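Local coordinates for protein pantothenate kinase (Coxiella burnetii, PDB 3TQC) that transfers a phosphate from ATP to pantothenate, giving 4'-phosphopantothenate and ADP in the first step of coenzyme A biosynthesis, at residues S109-L112 against K113-S117; N299-Q302 against L303-E306. All coordinates share one frame; numbering follows the deposited sequence.

Contact 1 (S109-L112 against K113-S117)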
ATOM      1  N   SER B 109      -9.881 -16.682  -7.791  1.00 21.54           N
ATOM      2  CA  SER B 109     -10.824 -15.949  -6.962  1.00 21.56           C
ATOM      3  C   SER B 109     -12.071 -16.786  -6.663  1.00 21.71           C
ATOM      4  O   SER B 109     -12.598 -16.735  -5.569  1.00 21.52           O
ATOM      5  CB  SER B 109     -11.208 -14.620  -7.626  1.00 21.07           C
ATOM      6  OG  SER B 109     -12.226 -14.843  -8.590  1.00 25.99           O
ATOM      7  N   ARG B 110     -12.540 -17.570  -7.626  1.00 22.44           N
ATOM      8  CA  ARG B 110     -13.705 -18.404  -7.387  1.00 23.53           C
ATOM      9  C   ARG B 110     -13.384 -19.538  -6.409  1.00 22.83           C
ATOM     10  O   ARG B 110     -14.218 -19.916  -5.586  1.00 21.78           O
ATOM     11  CB  ARG B 110     -14.287 -18.936  -8.705  1.00 25.35           C
ATOM     12  CG  ARG B 110     -14.909 -17.815  -9.541  1.00 29.94           C
ATOM     13  CD  ARG B 110     -15.349 -18.267 -10.934  1.00 37.79           C
ATOM     14  NE  ARG B 110     -15.203 -17.181 -11.916  1.00 42.56           N
ATOM     15  CZ  ARG B 110     -15.715 -17.184 -13.148  1.00 46.14           C
ATOM     16  NH1 ARG B 110     -16.428 -18.220 -13.597  1.00 48.24           N
ATOM     17  NH2 ARG B 110     -15.510 -16.134 -13.939  1.00 47.02           N
ATOM     18  N   VAL B 111     -12.178 -20.078  -6.493  1.00 21.95           N
ATOM     19  CA  VAL B 111     -11.805 -21.161  -5.602  1.00 22.17           C
ATOM     20  C   VAL B 111     -11.684 -20.637  -4.173  1.00 21.71           C
ATOM     21  O   VAL B 111     -12.220 -21.248  -3.234  1.00 20.64           O
ATOM     22  CB  VAL B 111     -10.501 -21.817  -6.012  1.00 22.28           C
ATOM     23  CG1 VAL B 111     -10.013 -22.761  -4.897  1.00 22.02           C
ATOM     24  CG2 VAL B 111     -10.705 -22.543  -7.324  1.00 22.02           C
ATOM     25  N   LEU B 112     -10.992 -19.498  -4.038  1.00 20.62           N
ATOM     26  CA  LEU B 112     -10.822 -18.856  -2.742  1.00 20.12           C
ATOM     27  C   LEU B 112     -12.141 -18.361  -2.173  1.00 20.50           C
ATOM     28  O   LEU B 112     -12.312 -18.385  -0.963  1.00 21.26           O
ATOM     29  CB  LEU B 112      -9.806 -17.714  -2.811  1.00 18.95           C
ATOM     30  CG  LEU B 112      -8.335 -18.145  -2.956  1.00 18.86           C
ATOM     31  CD1 LEU B 112      -7.418 -16.926  -2.821  1.00 17.76           C
ATOM     32  CD2 LEU B 112      -7.952 -19.212  -1.950  1.00 18.21           C
ATOM     33  N   LYS B 113     -13.064 -17.919  -3.027  1.00 20.75           N
ATOM     34  CA  LYS B 113     -14.375 -17.462  -2.560  1.00 21.04           C
ATOM     35  C   LYS B 113     -15.108 -18.619  -1.904  1.00 21.94           C
ATOM     36  O   LYS B 113     -15.618 -18.468  -0.799  1.00 22.85           O
ATOM     37  CB  LYS B 113     -15.221 -16.864  -3.689  1.00 21.45           C
ATOM     38  CG  LYS B 113     -16.728 -16.660  -3.349  1.00 22.44           C
ATOM     39  CD  LYS B 113     -17.484 -16.157  -4.587  1.00 25.96           C
ATOM     40  CE  LYS B 113     -18.977 -15.835  -4.334  1.00 28.73           C
ATOM     41  NZ  LYS B 113     -19.648 -16.899  -3.529  1.00 31.98           N
ATOM     42  N   ALA B 114     -15.140 -19.768  -2.567  1.00 22.01           N
ATOM     43  CA  ALA B 114     -15.752 -20.956  -1.994  1.00 23.50           C
ATOM     44  C   ALA B 114     -15.062 -21.388  -0.700  1.00 23.39           C
ATOM     45  O   ALA B 114     -15.734 -21.641   0.282  1.00 24.13           O
ATOM     46  CB  ALA B 114     -15.766 -22.102  -2.996  1.00 24.38           C
ATOM     47  N   LEU B 115     -13.734 -21.446  -0.701  1.00 22.71           N
ATOM     48  CA  LEU B 115     -12.981 -21.937   0.449  1.00 22.96           C
ATOM     49  C   LEU B 115     -12.965 -20.973   1.622  1.00 22.39           C
ATOM     50  O   LEU B 115     -13.155 -21.386   2.754  1.00 23.41           O
ATOM     51  CB  LEU B 115     -11.538 -22.260   0.057  1.00 22.66           C
ATOM     52  CG  LEU B 115     -11.360 -23.468  -0.868  1.00 23.55           C
ATOM     53  CD1 LEU B 115      -9.868 -23.663  -1.201  1.00 22.96           C
ATOM     54  CD2 LEU B 115     -11.927 -24.697  -0.243  1.00 23.52           C
ATOM     55  N   LEU B 116     -12.738 -19.690   1.364  1.00 21.15           N
ATOM     56  CA  LEU B 116     -12.731 -18.719   2.445  1.00 20.86           C
ATOM     57  C   LEU B 116     -14.063 -18.680   3.186  1.00 22.18           C
ATOM     58  O   LEU B 116     -14.090 -18.399   4.376  1.00 23.05           O
ATOM     59  CB  LEU B 116     -12.367 -17.328   1.949  1.00 19.64           C
ATOM     60  CG  LEU B 116     -10.878 -17.144   1.626  1.00 18.39           C
ATOM     61  CD1 LEU B 116     -10.631 -15.814   0.970  1.00 14.69           C
ATOM     62  CD2 LEU B 116     -10.068 -17.257   2.894  1.00 17.14           C
ATOM     63  N   SER B 117     -15.154 -18.999   2.497  1.00 22.90           N
ATOM     64  CA  SER B 117     -16.475 -18.896   3.074  1.00 24.16           C
ATOM     65  C   SER B 117     -16.762 -20.014   4.093  1.00 26.03           C
ATOM     66  O   SER B 117     -17.693 -19.902   4.867  1.00 26.70           O
ATOM     67  CB  SER B 117     -17.537 -18.887   1.969  1.00 24.68           C
ATOM     68  OG  SER B 117     -17.908 -20.190   1.590  1.00 24.88           O
TER
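The flat groups where Val111 meets Leu115 and Arg110 meets Ala114 are backbone peptides rather than rings, joined from one helical turn to the next. Leu115 N donates a hydrogen bond to Val111 O at 3.0 Å, and Ala114 N does the same to Arg110 O. The same four-residue spacing pairs Lys113 with Ser109, and Leu116 N with Leu112 O at 2.7 Å. Side-chain carbons also crowd these oxygens: Leu115 CG lies 3.4 Å from Val111 O, and Leu116 CB 3.1 Å from Leu112 O.

Val111 and Leu115, one turn apart, run their branches alongside each other. With Val111 CG1 opposite its own N (chi1 169°), that methyl is carried forward along the helix to Leu115 CD1, 3.8 Å away, and Tyr59 of helix 52-84 touches both residues. Near the end of the helix Ser117 OG donates to Ala114 O at 2.9 Å and is also bonded to Lys42; Ser109 OG is held by Glu203 of strand 199-203. Helix 105-116 follows the P-loop, and its first turn, Lys105 to Thr107, lines the ADP pocket, as expected of a P-loop kinase.

Contact 2 (N299-Q302 against L303-E306)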
ATOM      1  N   ASN B 299       5.884  -7.118  -7.542  1.00 22.07           N
ATOM      2  CA  ASN B 299       6.528  -7.149  -6.243  1.00 22.04           C
ATOM      3  C   ASN B 299       5.791  -6.311  -5.210  1.00 20.61           C
ATOM      4  O   ASN B 299       6.226  -6.224  -4.070  1.00 21.00           O
ATOM      5  CB  ASN B 299       8.001  -6.758  -6.369  1.00 23.22           C
ATOM      6  CG  ASN B 299       8.811  -7.807  -7.134  1.00 27.17           C
ATOM      7  OD1 ASN B 299       8.399  -8.967  -7.241  1.00 31.67           O
ATOM      8  ND2 ASN B 299       9.957  -7.406  -7.671  1.00 30.96           N
ATOM      9  N   ARG B 300       4.670  -5.707  -5.587  1.00 19.50           N
ATOM     10  CA  ARG B 300       3.841  -5.026  -4.591  1.00 18.76           C
ATOM     11  C   ARG B 300       2.930  -6.003  -3.845  1.00 17.49           C
ATOM     12  O   ARG B 300       2.373  -5.647  -2.843  1.00 17.08           O
ATOM     13  CB  ARG B 300       2.993  -3.924  -5.218  1.00 18.88           C
ATOM     14  CG  ARG B 300       3.776  -2.812  -5.860  1.00 19.15           C
ATOM     15  CD  ARG B 300       2.871  -1.623  -6.121  1.00 20.41           C
ATOM     16  NE  ARG B 300       2.317  -1.111  -4.867  1.00 20.62           N
ATOM     17  CZ  ARG B 300       1.074  -0.667  -4.694  1.00 20.22           C
ATOM     18  NH1 ARG B 300       0.207  -0.642  -5.700  1.00 18.52           N
ATOM     19  NH2 ARG B 300       0.698  -0.254  -3.479  1.00 20.96           N
ATOM     20  N   ALA B 301       2.779  -7.215  -4.364  1.00 17.57           N
ATOM     21  CA  ALA B 301       1.903  -8.227  -3.805  1.00 16.96           C
ATOM     22  C   ALA B 301       2.462  -8.790  -2.533  1.00 17.18           C
ATOM     23  O   ALA B 301       3.676  -8.898  -2.376  1.00 18.17           O
ATOM     24  CB  ALA B 301       1.704  -9.359  -4.804  1.00 17.20           C
ATOM     25  N   GLN B 302       1.570  -9.149  -1.622  1.00 17.25           N
ATOM     26  CA  GLN B 302       1.956  -9.814  -0.375  1.00 18.19           C
ATOM     27  C   GLN B 302       2.302 -11.283  -0.651  1.00 17.86           C
ATOM     28  O   GLN B 302       3.164 -11.857  -0.012  1.00 17.98           O
ATOM     29  CB  GLN B 302       0.826  -9.756   0.650  1.00 18.09           C
ATOM     30  CG  GLN B 302       0.772  -8.513   1.479  1.00 22.53           C
ATOM     31  CD  GLN B 302       0.265  -7.340   0.704  1.00 27.99           C
ATOM     32  OE1 GLN B 302      -0.775  -7.417   0.049  1.00 30.74           O
ATOM     33  NE2 GLN B 302       1.012  -6.239   0.748  1.00 32.35           N
ATOM     34  N   LEU B 303       1.604 -11.873  -1.604  1.00 17.30           N
ATOM     35  CA  LEU B 303       1.743 -13.281  -1.895  1.00 17.80           C
ATOM     36  C   LEU B 303       1.844 -13.465  -3.401  1.00 17.70           C
ATOM     37  O   LEU B 303       1.051 -12.913  -4.159  1.00 16.77           O
ATOM     38  CB  LEU B 303       0.528 -14.021  -1.346  1.00 17.65           C
ATOM     39  CG  LEU B 303       0.541 -15.541  -1.305  1.00 19.07           C
ATOM     40  CD1 LEU B 303      -0.347 -16.007  -0.160  1.00 22.05           C
ATOM     41  CD2 LEU B 303       0.055 -16.112  -2.611  1.00 21.46           C
ATOM     42  N   ILE B 304       2.839 -14.210  -3.844  1.00 18.34           N
ATOM     43  CA  ILE B 304       2.936 -14.521  -5.255  1.00 18.85           C
ATOM     44  C   ILE B 304       2.803 -16.012  -5.415  1.00 19.56           C
ATOM     45  O   ILE B 304       3.516 -16.770  -4.777  1.00 20.47           O
ATOM     46  CB  ILE B 304       4.243 -14.011  -5.857  1.00 19.26           C
ATOM     47  CG1 ILE B 304       4.316 -12.485  -5.707  1.00 18.63           C
ATOM     48  CG2 ILE B 304       4.350 -14.406  -7.326  1.00 19.21           C
ATOM     49  CD1 ILE B 304       5.704 -11.939  -5.866  1.00 18.79           C
ATOM     50  N   LEU B 305       1.847 -16.418  -6.237  1.00 19.68           N
ATOM     51  CA  LEU B 305       1.664 -17.811  -6.580  1.00 20.49           C
ATOM     52  C   LEU B 305       2.283 -17.969  -7.939  1.00 21.40           C
ATOM     53  O   LEU B 305       1.910 -17.270  -8.877  1.00 21.70           O
ATOM     54  CB  LEU B 305       0.192 -18.174  -6.666  1.00 20.22           C
ATOM     55  CG  LEU B 305      -0.650 -18.028  -5.420  1.00 19.88           C
ATOM     56  CD1 LEU B 305      -2.118 -18.305  -5.778  1.00 21.09           C
ATOM     57  CD2 LEU B 305      -0.163 -18.980  -4.368  1.00 20.53           C
ATOM     58  N   GLU B 306       3.248 -18.865  -8.034  1.00 22.24           N
ATOM     59  CA  GLU B 306       3.974 -19.085  -9.265  1.00 23.70           C
ATOM     60  C   GLU B 306       3.531 -20.433  -9.848  1.00 23.68           C
ATOM     61  O   GLU B 306       3.679 -21.471  -9.218  1.00 23.57           O
ATOM     62  CB  GLU B 306       5.487 -19.043  -8.991  1.00 24.31           C
ATOM     63  CG  GLU B 306       6.352 -19.079 -10.238  1.00 27.73           C
ATOM     64  CD  GLU B 306       7.845 -19.034  -9.934  1.00 29.86           C
ATOM     65  OE1 GLU B 306       8.324 -18.032  -9.357  1.00 32.42           O
ATOM     66  OE2 GLU B 306       8.544 -20.004 -10.279  1.00 32.97           O
TER
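Ile304 reaches back over the preceding turn to Ala301, and this is the apolar side-chain contact between the two segments. The beta carbon of Ala301 points toward the strand, whereas Ile304 bends back to meet it: its CG1 stands opposite the carbonyl carbon and beside the backbone N (chi1 -61°), which brings CG1 to 4.2 Å from Ala301 CB. The branch extends further through CD1, which lies 4.2 Å from Asn299 OD1, so the end of the isoleucine rests beside the side-chain amide with no polar bond between them. The methyl of Ala301 also sits 3.7 Å from Leu303 O, where the chain is straightening into the strand.

Gln302 folds at its second torsion (chi2 74°) and leads away from the strand. The CB of Leu303 points away from 299-302 overall, although it still lies 3.3 Å from Gln302 C.

Leu303 packs on helix 52-84 and on Phe229, and backbone hydrogen bonds hold the strand on both sides, Leu303 with Ser230 and Phe232 and Ile304 with Tyr317. Within the same chain, Ser230 OG also bonds Gln302 OE1 and Tyr16 OH bonds Ala301 O. The guanidinium of Arg300 bridges two subunits, with NH1 on Leu208 O and NH2 on Ser224 OG of its own chain and NE in a salt bridge with Asp225 of the second subunit.

No hydrogen bond links 299-302 to 303-306, and what joins the turn to the strand is chain continuity together with weak apolar contact. Weak dispersion between Ala301 and Ile304 lies on the inside of the bend, while directional bonds to the flanking strands and to Tyr16 probably fix where the bend lies.

Overall arrangement
Followed from the N terminus, the chain begins with strand 16-20 at the edge of the mixed sheet, and after short helices comes helix 52-84, then strand 93-99 and the P-loop. Contact 1 comes next, within helix 105-116, where it spans successive turns rather than closing a loop. Contact 2 opens much later, after helix 271-294, and joins a short turn to strand 303-307 of the same sheet. The two stand in series, neither nested nor crossed, with centres about 18 Å apart and nearest atoms about 6 Å apart. What they share is helix 52-84, which packs on Leu112 of contact 1 and on the strand side of contact 2.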